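Local coordinates for protein predicted transcriptional regulator (Clostridium thermocellum, PDB 1XMA) that probably regulates transcription by binding DNA as a dimer through winged helix-turn-helix domains, as in other PadR-like proteins, at residues V42-L47 with A82-L86; L50-Y56 with R105-I110. All coordinates share one frame; numbering follows the deposited sequence. Where two conformers were deposited one is given.

Contact 1 (V42-L47 with A82-L86)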
ATOM      1  N   VAL B  42      -4.159  -6.784  -5.061  1.00 23.92           N
ATOM      2  CA  VAL B  42      -4.132  -8.058  -5.770  1.00 23.89           C
ATOM      3  C   VAL B  42      -5.419  -8.270  -6.548  1.00 23.50           C
ATOM      4  O   VAL B  42      -5.393  -8.441  -7.787  1.00 26.05           O
ATOM      5  CB  VAL B  42      -3.795  -9.273  -4.753  1.00 27.32           C
ATOM      6  CG1 VAL B  42      -4.348 -10.627  -5.210  1.00 22.99           C
ATOM      7  CG2 VAL B  42      -2.326  -9.377  -4.549  1.00 26.97           C
ATOM      8  N   ASP B  43      -6.549  -8.231  -5.837  1.00 24.90           N
ATOM      9  CA  ASP B  43      -7.872  -8.461  -6.455  1.00 24.74           C
ATOM     10  C   ASP B  43      -8.180  -7.464  -7.556  1.00 23.13           C
ATOM     11  O   ASP B  43      -8.710  -7.837  -8.617  1.00 23.05           O
ATOM     12  CB  ASP B  43      -8.971  -8.426  -5.407  1.00 24.03           C
ATOM     13  CG  ASP B  43      -8.847  -9.562  -4.396  1.00 27.67           C
ATOM     14  OD1 ASP B  43      -7.878 -10.329  -4.458  1.00 30.23           O
ATOM     15  OD2 ASP B  43      -9.717  -9.686  -3.530  1.00 29.69           O
ATOM     16  N   THR B  44      -7.865  -6.198  -7.291  1.00 19.31           N
ATOM     17  CA  THR B  44      -8.084  -5.113  -8.246  1.00 18.58           C
ATOM     18  C   THR B  44      -7.229  -5.304  -9.512  1.00 18.90           C
ATOM     19  O   THR B  44      -7.710  -5.076 -10.606  1.00 21.39           O
ATOM     20  CB  THR B  44      -7.777  -3.750  -7.584  1.00 22.44           C
ATOM     21  OG1 THR B  44      -8.531  -3.643  -6.365  1.00 21.81           O
ATOM     22  CG2 THR B  44      -8.105  -2.568  -8.533  1.00 20.47           C
ATOM     23  N   ILE B  45      -5.971  -5.731  -9.337  1.00 18.52           N
ATOM     24  CA  ILE B  45      -5.081  -6.090 -10.454  1.00 19.49           C
ATOM     25  C   ILE B  45      -5.613  -7.281 -11.302  1.00 20.65           C
ATOM     26  O   ILE B  45      -5.533  -7.266 -12.512  1.00 24.18           O
ATOM     27  CB  ILE B  45      -3.616  -6.390  -9.925  1.00 19.11           C
ATOM     28  CG1 ILE B  45      -2.955  -5.109  -9.388  1.00 18.21           C
ATOM     29  CG2 ILE B  45      -2.774  -7.123 -10.985  1.00 18.12           C
ATOM     30  CD1 ILE B  45      -1.546  -5.293  -8.787  1.00 16.53           C
ATOM     31  N   ILE B  46      -6.144  -8.308 -10.647  1.00 22.97           N
ATOM     32  CA  ILE B  46      -6.752  -9.452 -11.337  1.00 23.07           C
ATOM     33  C   ILE B  46      -8.025  -9.062 -12.065  1.00 23.72           C
ATOM     34  O   ILE B  46      -8.237  -9.483 -13.200  1.00 25.82           O
ATOM     35  CB  ILE B  46      -7.043 -10.640 -10.384  1.00 23.48           C
ATOM     36  CG1 ILE B  46      -5.721 -11.292  -9.938  1.00 24.49           C
ATOM     37  CG2 ILE B  46      -7.961 -11.676 -11.083  1.00 21.42           C
ATOM     38  CD1 ILE B  46      -5.799 -12.039  -8.616  1.00 24.44           C
ATOM     39  N   LEU B  47      -8.850  -8.236 -11.422  1.00 21.82           N
ATOM     40  CA  LEU B  47     -10.051  -7.679 -12.042  1.00 19.46           C
ATOM     41  C   LEU B  47      -9.728  -6.811 -13.252  1.00 22.08           C
ATOM     42  O   LEU B  47     -10.430  -6.850 -14.279  1.00 21.91           O
ATOM     43  CB  LEU B  47     -10.847  -6.871 -11.011  1.00 19.68           C
ATOM     44  CG  LEU B  47     -11.487  -7.676  -9.873  1.00 20.72           C
ATOM     45  CD1 LEU B  47     -12.156  -6.743  -8.902  1.00 20.83           C
ATOM     46  CD2 LEU B  47     -12.484  -8.749 -10.406  1.00 19.50           C
ATOM     47  N   ALA B  82      -7.057 -15.735  -4.316  1.00 29.82           N
ATOM     48  CA  ALA B  82      -7.717 -14.521  -4.811  1.00 26.04           C
ATOM     49  C   ALA B  82      -8.904 -14.852  -5.727  1.00 26.11           C
ATOM     50  O   ALA B  82      -9.990 -14.271  -5.582  1.00 27.49           O
ATOM     51  CB  ALA B  82      -6.711 -13.601  -5.504  1.00 26.17           C
ATOM     52  N   PHE B  83      -8.707 -15.786  -6.661  1.00 24.64           N
ATOM     53  CA  PHE B  83      -9.806 -16.280  -7.510  1.00 24.60           C
ATOM     54  C   PHE B  83     -10.972 -16.769  -6.659  1.00 27.13           C
ATOM     55  O   PHE B  83     -12.142 -16.424  -6.919  1.00 24.49           O
ATOM     56  CB  PHE B  83      -9.343 -17.448  -8.380  1.00 23.07           C
ATOM     57  CG  PHE B  83      -8.469 -17.058  -9.533  1.00 23.98           C
ATOM     58  CD1 PHE B  83      -7.370 -17.864  -9.883  1.00 20.81           C
ATOM     59  CD2 PHE B  83      -8.740 -15.903 -10.297  1.00 24.55           C
ATOM     60  CE1 PHE B  83      -6.533 -17.527 -10.978  1.00 23.12           C
ATOM     61  CE2 PHE B  83      -7.914 -15.548 -11.401  1.00 27.18           C
ATOM     62  CZ  PHE B  83      -6.810 -16.369 -11.743  1.00 25.17           C
ATOM     63  N   ALA B  84     -10.633 -17.579  -5.646  1.00 28.12           N
ATOM     64  CA  ALA B  84     -11.613 -18.170  -4.742  1.00 30.71           C
ATOM     65  C   ALA B  84     -12.437 -17.074  -4.063  1.00 30.54           C
ATOM     66  O   ALA B  84     -13.660 -17.095  -4.142  1.00 30.83           O
ATOM     67  CB  ALA B  84     -10.914 -19.090  -3.704  1.00 28.04           C
ATOM     68  N   ARG B  85     -11.739 -16.116  -3.428  1.00 30.33           N
ATOM     69  CA  ARG B  85     -12.338 -14.913  -2.814  1.00 28.09           C
ATOM     70  C   ARG B  85     -13.133 -14.063  -3.797  1.00 28.65           C
ATOM     71  O   ARG B  85     -14.232 -13.626  -3.481  1.00 30.02           O
ATOM     72  CB  ARG B  85     -11.241 -14.048  -2.163  1.00 27.97           C
ATOM     73  CG  ARG B  85     -11.721 -12.684  -1.611  0.65 25.74           C
ATOM     74  CD  ARG B  85     -10.556 -11.709  -1.399  0.65 26.40           C
ATOM     75  NE  ARG B  85      -9.426 -12.393  -0.801  0.65 24.52           N
ATOM     76  CZ  ARG B  85      -8.221 -12.491  -1.328  0.65 25.22           C
ATOM     77  NH1 ARG B  85      -7.936 -11.905  -2.475  0.65 26.28           N
ATOM     78  NH2 ARG B  85      -7.286 -13.176  -0.679  0.65 25.78           N
ATOM     79  N   LEU B  86     -12.570 -13.815  -4.979  1.00 29.00           N
ATOM     80  CA  LEU B  86     -13.261 -13.017  -6.003  1.00 28.43           C
ATOM     81  C   LEU B  86     -14.573 -13.671  -6.450  1.00 29.75           C
ATOM     82  O   LEU B  86     -15.577 -12.979  -6.672  1.00 31.22           O
ATOM     83  CB  LEU B  86     -12.349 -12.757  -7.205  1.00 26.05           C
ATOM     84  CG  LEU B  86     -11.218 -11.730  -7.077  1.00 26.02           C
ATOM     85  CD1 LEU B  86     -10.356 -11.776  -8.326  1.00 23.65           C
ATOM     86  CD2 LEU B  86     -11.754 -10.324  -6.864  1.00 21.33           C
TER

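Contact 2 (L50-Y56 with R105-I110)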
ATOM      1  N   LEU B  50      -9.088  -8.937 -16.171  1.00 21.29           N
ATOM      2  CA  LEU B  50     -10.338  -9.531 -16.624  1.00 23.01           C
ATOM      3  C   LEU B  50     -11.237  -8.541 -17.358  1.00 26.14           C
ATOM      4  O   LEU B  50     -12.049  -8.941 -18.193  1.00 28.52           O
ATOM      5  CB  LEU B  50     -11.076 -10.209 -15.459  1.00 20.65           C
ATOM      6  CG  LEU B  50     -10.332 -11.465 -14.981  1.00 21.23           C
ATOM      7  CD1 LEU B  50     -10.921 -12.018 -13.688  1.00 17.72           C
ATOM      8  CD2 LEU B  50     -10.283 -12.544 -16.079  1.00 16.73           C
ATOM      9  N   ILE B  51     -11.083  -7.247 -17.069  1.00 26.82           N
ATOM     10  CA  ILE B  51     -11.778  -6.210 -17.854  1.00 25.38           C
ATOM     11  C   ILE B  51     -11.270  -6.146 -19.327  1.00 26.11           C
ATOM     12  O   ILE B  51     -12.044  -5.853 -20.254  1.00 24.85           O
ATOM     13  CB  ILE B  51     -11.709  -4.829 -17.159  1.00 23.64           C
ATOM     14  CG1 ILE B  51     -12.513  -4.868 -15.858  1.00 23.36           C
ATOM     15  CG2 ILE B  51     -12.219  -3.724 -18.093  1.00 23.23           C
ATOM     16  CD1 ILE B  51     -12.175  -3.781 -14.855  1.00 22.42           C
ATOM     17  N   GLU B  52      -9.982  -6.420 -19.522  1.00 25.46           N
ATOM     18  CA  GLU B  52      -9.403  -6.549 -20.849  1.00 28.03           C
ATOM     19  C   GLU B  52      -9.919  -7.798 -21.591  1.00 27.78           C
ATOM     20  O   GLU B  52     -10.229  -7.740 -22.769  1.00 29.64           O
ATOM     21  CB  GLU B  52      -7.883  -6.600 -20.757  1.00 30.10           C
ATOM     22  CG  GLU B  52      -7.226  -5.310 -20.325  1.00 34.70           C
ATOM     23  CD  GLU B  52      -5.731  -5.473 -20.127  1.00 38.35           C
ATOM     24  OE1 GLU B  52      -5.188  -6.516 -20.551  1.00 42.87           O
ATOM     25  OE2 GLU B  52      -5.091  -4.569 -19.548  1.00 40.05           O
ATOM     26  N   GLY B  53      -9.985  -8.928 -20.894  1.00 28.46           N
ATOM     27  CA  GLY B  53     -10.630 -10.119 -21.423  1.00 26.27           C
ATOM     28  C   GLY B  53     -10.634 -11.266 -20.435  1.00 25.58           C
ATOM     29  O   GLY B  53      -9.791 -11.320 -19.530  1.00 24.73           O
ATOM     30  N   ASP B  54     -11.596 -12.175 -20.610  1.00 23.21           N
ATOM     31  CA  ASP B  54     -11.584 -13.483 -19.962  1.00 25.31           C
ATOM     32  C   ASP B  54     -10.181 -14.068 -19.956  1.00 26.04           C
ATOM     33  O   ASP B  54      -9.437 -13.962 -20.938  1.00 25.82           O
ATOM     34  CB  ASP B  54     -12.553 -14.459 -20.652  1.00 24.12           C
ATOM     35  CG  ASP B  54     -13.996 -14.006 -20.573  1.00 27.18           C
ATOM     36  OD1 ASP B  54     -14.251 -12.915 -20.016  1.00 29.44           O
ATOM     37  OD2 ASP B  54     -14.887 -14.735 -21.067  1.00 26.56           O
ATOM     38  N   SER B  55      -9.813 -14.678 -18.841  1.00 26.03           N
ATOM     39  CA  SER B  55      -8.477 -15.232 -18.723  1.00 26.48           C
ATOM     40  C   SER B  55      -8.430 -16.403 -17.748  1.00 25.15           C
ATOM     41  O   SER B  55      -9.434 -16.770 -17.160  1.00 26.17           O
ATOM     42  CB  SER B  55      -7.475 -14.134 -18.316  1.00 22.64           C
ATOM     43  OG  SER B  55      -6.188 -14.505 -18.734  1.00 22.75           O
ATOM     44  N   TYR B  56      -7.251 -16.987 -17.592  1.00 27.10           N
ATOM     45  CA  TYR B  56      -7.087 -18.140 -16.721  1.00 28.82           C
ATOM     46  C   TYR B  56      -5.827 -17.969 -15.889  1.00 27.04           C
ATOM     47  O   TYR B  56      -5.005 -17.109 -16.189  1.00 29.48           O
ATOM     48  CB  TYR B  56      -7.068 -19.450 -17.541  1.00 29.75           C
ATOM     49  CG  TYR B  56      -6.001 -19.515 -18.624  1.00 29.21           C
ATOM     50  CD1 TYR B  56      -6.214 -18.942 -19.884  1.00 29.54           C
ATOM     51  CD2 TYR B  56      -4.784 -20.173 -18.395  1.00 29.23           C
ATOM     52  CE1 TYR B  56      -5.239 -19.011 -20.891  1.00 29.39           C
ATOM     53  CE2 TYR B  56      -3.797 -20.241 -19.398  1.00 28.69           C
ATOM     54  CZ  TYR B  56      -4.035 -19.658 -20.630  1.00 29.44           C
ATOM     55  OH  TYR B  56      -3.076 -19.729 -21.608  1.00 32.38           O
ATOM     56  N   ARG B 105      -9.744 -26.494 -18.810  1.00 32.07           N
ATOM     57  CA  ARG B 105      -9.201 -25.266 -18.208  1.00 27.96           C
ATOM     58  C   ARG B 105     -10.302 -24.416 -17.566  1.00 26.84           C
ATOM     59  O   ARG B 105     -11.390 -24.289 -18.121  1.00 27.95           O
ATOM     60  CB  ARG B 105      -8.414 -24.480 -19.265  1.00 27.09           C
ATOM     61  CG  ARG B 105      -8.078 -23.035 -18.915  1.00 33.84           C
ATOM     62  CD  ARG B 105      -6.841 -22.605 -19.669  1.00 37.43           C
ATOM     63  NE  ARG B 105      -5.693 -23.421 -19.258  1.00 41.82           N
ATOM     64  CZ  ARG B 105      -4.605 -23.634 -19.992  1.00 42.60           C
ATOM     65  NH1 ARG B 105      -4.475 -23.091 -21.203  1.00 41.21           N
ATOM     66  NH2 ARG B 105      -3.641 -24.398 -19.508  1.00 44.09           N
ATOM     67  N   THR B 106     -10.013 -23.839 -16.399  1.00 25.81           N
ATOM     68  CA  THR B 106     -10.925 -22.904 -15.755  1.00 28.29           C
ATOM     69  C   THR B 106     -10.606 -21.475 -16.190  1.00 27.97           C
ATOM     70  O   THR B 106      -9.486 -20.994 -15.992  1.00 27.07           O
ATOM     71  CB  THR B 106     -10.922 -23.025 -14.195  1.00 30.08           C
ATOM     72  OG1 THR B 106     -11.166 -24.378 -13.821  1.00 33.90           O
ATOM     73  CG2 THR B 106     -12.022 -22.164 -13.565  1.00 29.81           C
ATOM     74  N   TYR B 107     -11.602 -20.831 -16.806  1.00 25.96           N
ATOM     75  CA  TYR B 107     -11.523 -19.435 -17.226  1.00 26.21           C
ATOM     76  C   TYR B 107     -12.351 -18.568 -16.269  1.00 25.64           C
ATOM     77  O   TYR B 107     -13.311 -19.044 -15.642  1.00 21.04           O
ATOM     78  CB  TYR B 107     -12.038 -19.269 -18.660  1.00 28.91           C
ATOM     79  CG  TYR B 107     -11.187 -19.938 -19.729  1.00 29.24           C
ATOM     80  CD1 TYR B 107     -11.484 -21.231 -20.183  1.00 27.33           C
ATOM     81  CD2 TYR B 107     -10.094 -19.271 -20.297  1.00 29.05           C
ATOM     82  CE1 TYR B 107     -10.694 -21.850 -21.158  1.00 30.05           C
ATOM     83  CE2 TYR B 107      -9.297 -19.878 -21.274  1.00 28.38           C
ATOM     84  CZ  TYR B 107      -9.606 -21.159 -21.700  1.00 31.08           C
ATOM     85  OH  TYR B 107      -8.827 -21.749 -22.672  1.00 34.42           O
ATOM     86  N   TYR B 108     -11.995 -17.295 -16.155  1.00 24.01           N
ATOM     87  CA  TYR B 108     -12.821 -16.385 -15.377  1.00 25.34           C
ATOM     88  C   TYR B 108     -13.266 -15.224 -16.236  1.00 25.48           C
ATOM     89  O   TYR B 108     -12.550 -14.803 -17.135  1.00 25.07           O
ATOM     90  CB  TYR B 108     -12.107 -15.913 -14.108  1.00 24.40           C
ATOM     91  CG  TYR B 108     -11.635 -17.053 -13.231  1.00 27.40           C
ATOM     92  CD1 TYR B 108     -10.352 -17.601 -13.391  1.00 27.65           C
ATOM     93  CD2 TYR B 108     -12.479 -17.613 -12.246  1.00 26.08           C
ATOM     94  CE1 TYR B 108      -9.917 -18.667 -12.599  1.00 26.70           C
ATOM     95  CE2 TYR B 108     -12.046 -18.663 -11.434  1.00 24.84           C
ATOM     96  CZ  TYR B 108     -10.764 -19.189 -11.623  1.00 27.37           C
ATOM     97  OH  TYR B 108     -10.316 -20.234 -10.823  1.00 28.88           O
ATOM     98  N   ARG B 109     -14.466 -14.738 -15.949  1.00 23.58           N
ATOM     99  CA  ARG B 109     -15.017 -13.545 -16.551  1.00 28.68           C
ATOM    100  C   ARG B 109     -15.442 -12.611 -15.420  1.00 26.06           C
ATOM    101  O   ARG B 109     -16.000 -13.063 -14.426  1.00 23.50           O
ATOM    102  CB  ARG B 109     -16.219 -13.931 -17.440  1.00 30.47           C
ATOM    103  CG  ARG B 109     -17.117 -12.795 -17.926  1.00 30.82           C
ATOM    104  CD  ARG B 109     -18.128 -13.314 -19.000  1.00 31.85           C
ATOM    105  NE  ARG B 109     -17.465 -13.613 -20.278  1.00 34.30           N
ATOM    106  CZ  ARG B 109     -18.063 -14.115 -21.360  1.00 35.45           C
ATOM    107  NH1 ARG B 109     -19.363 -14.391 -21.351  1.00 36.28           N
ATOM    108  NH2 ARG B 109     -17.357 -14.342 -22.465  1.00 34.12           N
ATOM    109  N   ILE B 110     -15.170 -11.313 -15.574  1.00 24.49           N
ATOM    110  CA  ILE B 110     -15.573 -10.333 -14.561  1.00 26.45           C
ATOM    111  C   ILE B 110     -17.119 -10.077 -14.558  1.00 27.77           C
ATOM    112  O   ILE B 110     -17.751 -10.045 -15.617  1.00 26.29           O
ATOM    113  CB  ILE B 110     -14.719  -9.004 -14.660  1.00 25.72           C
ATOM    114  CG1 ILE B 110     -14.976  -8.093 -13.444  1.00 26.78           C
ATOM    115  CG2 ILE B 110     -14.918  -8.293 -16.029  1.00 26.42           C
ATOM    116  CD1 ILE B 110     -14.048  -6.905 -13.323  1.00 24.67           C
TER
HETATM  117  O   HOH W   1     -13.784 -10.864 -18.200  1.00 20.41           O

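Contact 1 (V42-L47 with A82-L86)
Ile46 has CG1 anti to its carbonyl carbon (chi1 -70°), which sends CD1 to within 3.6 Å of Ala82 CB. That leaves Ile46 CG2, anti to the backbone N, to meet Leu86 CD1 at 3.7 Å and to approach the Phe83 ring obliquely. A beta-branched residue therefore serves three partners on the facing helix. Alanine suits position 82, where its lone methyl lets the backbones come close: Asp43 CA and Ala82 CA are 6.3 Å apart.

Leu86 fills the other end of the contact. The Leu86 and Asp43 side chains slide past each other in opposite directions, with Leu86 CD2 3.7 Å from Asp43 CB; the same methyl also meets Leu47 CD2. Ile92 lies against both leucines and continues this apolar cluster.

Asp43 is a buried charged residue, also touched by Tyr117 of helix 112-135. Its carboxylate faces the end of Arg85, whose chain turns at chi3 (-42°) to bring NH1 round, and the two flat groups are nearly coplanar. In this conformer Arg85 NH1 donates to the syn lone pair of Asp43 OD2 at 3.0 Å as part of a salt bridge. The arginine was modelled in two conformers, so the detail is uncertain, and the shorter approach to OD1 is doubtful. The pairing would probably offset the cost of burying a charge.

The segment axes cross at -82°, almost at right angles. Such packing of helix 35-52 across helix 76-88, the probable recognition helix, is characteristic of the core of a winged helix-turn-helix domain.

Contact 2 (L50-Y56 with R105-I110)
Ser55 and Tyr108 form the hydrogen-bonded antiparallel pair that joins the short strand 55-56 to strand 106-110, part of the three-stranded sheet of a winged helix domain. Tyr108 N donates to Ser55 O at 2.8 Å and 163°, and Ser55 N returns a longer bond to Tyr108 O. The tightly packed, buried part lies on the helix side. Leu50, in the last turn of helix 35-52, sets CD2 against Tyr108 O and CD1 near Tyr108 CB, and Leu50 CB is 3.9 Å from Ile110 CB. Compact aliphatic groups fit this wedge between helix end and strand. Ser55 is small enough to be buried here, and its OG is bonded to Glu59.

The outer side is more exposed, and what is loose there is the polar grip, not the packing. Ile51 CG1 touches Ile110 CD1 closely although near the surface. Arg105 lays its guanidinium flat on the Tyr56 ring, the planes 6° apart, with CZ off-centre at 4.1 Å from the ring centroid. Arg105 CD sits over the same ring, a CH-pi contact at 3.5 Å from the Tyr56 centroid. Tyr56 CG lies between its backbone N and carbonyl carbon (chi1 57°), a position that turns the ring toward Arg105. Tyr107 comes alongside this ring, with the two planes steeply inclined. Arg105 and Arg109 both also touch crystal neighbours.

In its salt bridge Arg109 reaches Asp54 OD2 with both NE and NH2, each at 2.9 Å but weak because bent; OD2 is also bonded to Tyr95 OH. The other oxygen, Asp54 OD1, accepts from a water at 2.8 Å, and this water also donates to Leu50 O and accepts from Ile110 N at 3.0 Å.

The centres of contacts 1 and 2 lie about 11 Å apart, and both use helix 35-52: contact 1 its middle, contact 2 its C-terminal end. Along the chain the segments interleave in the order 42-47, 50-56, 82-86 and 105-110, so neither contact is closed before the other begins. They touch directly where Leu47 O meets Ile110 CD1 at 3.7 Å and where the rings of Phe83 and Tyr108 stack. The probable recognition helix 76-88 and the wing sheet are thus packed on one common helix. Thr44 and Ile45 also pack on the second subunit, linking this core to the dimer.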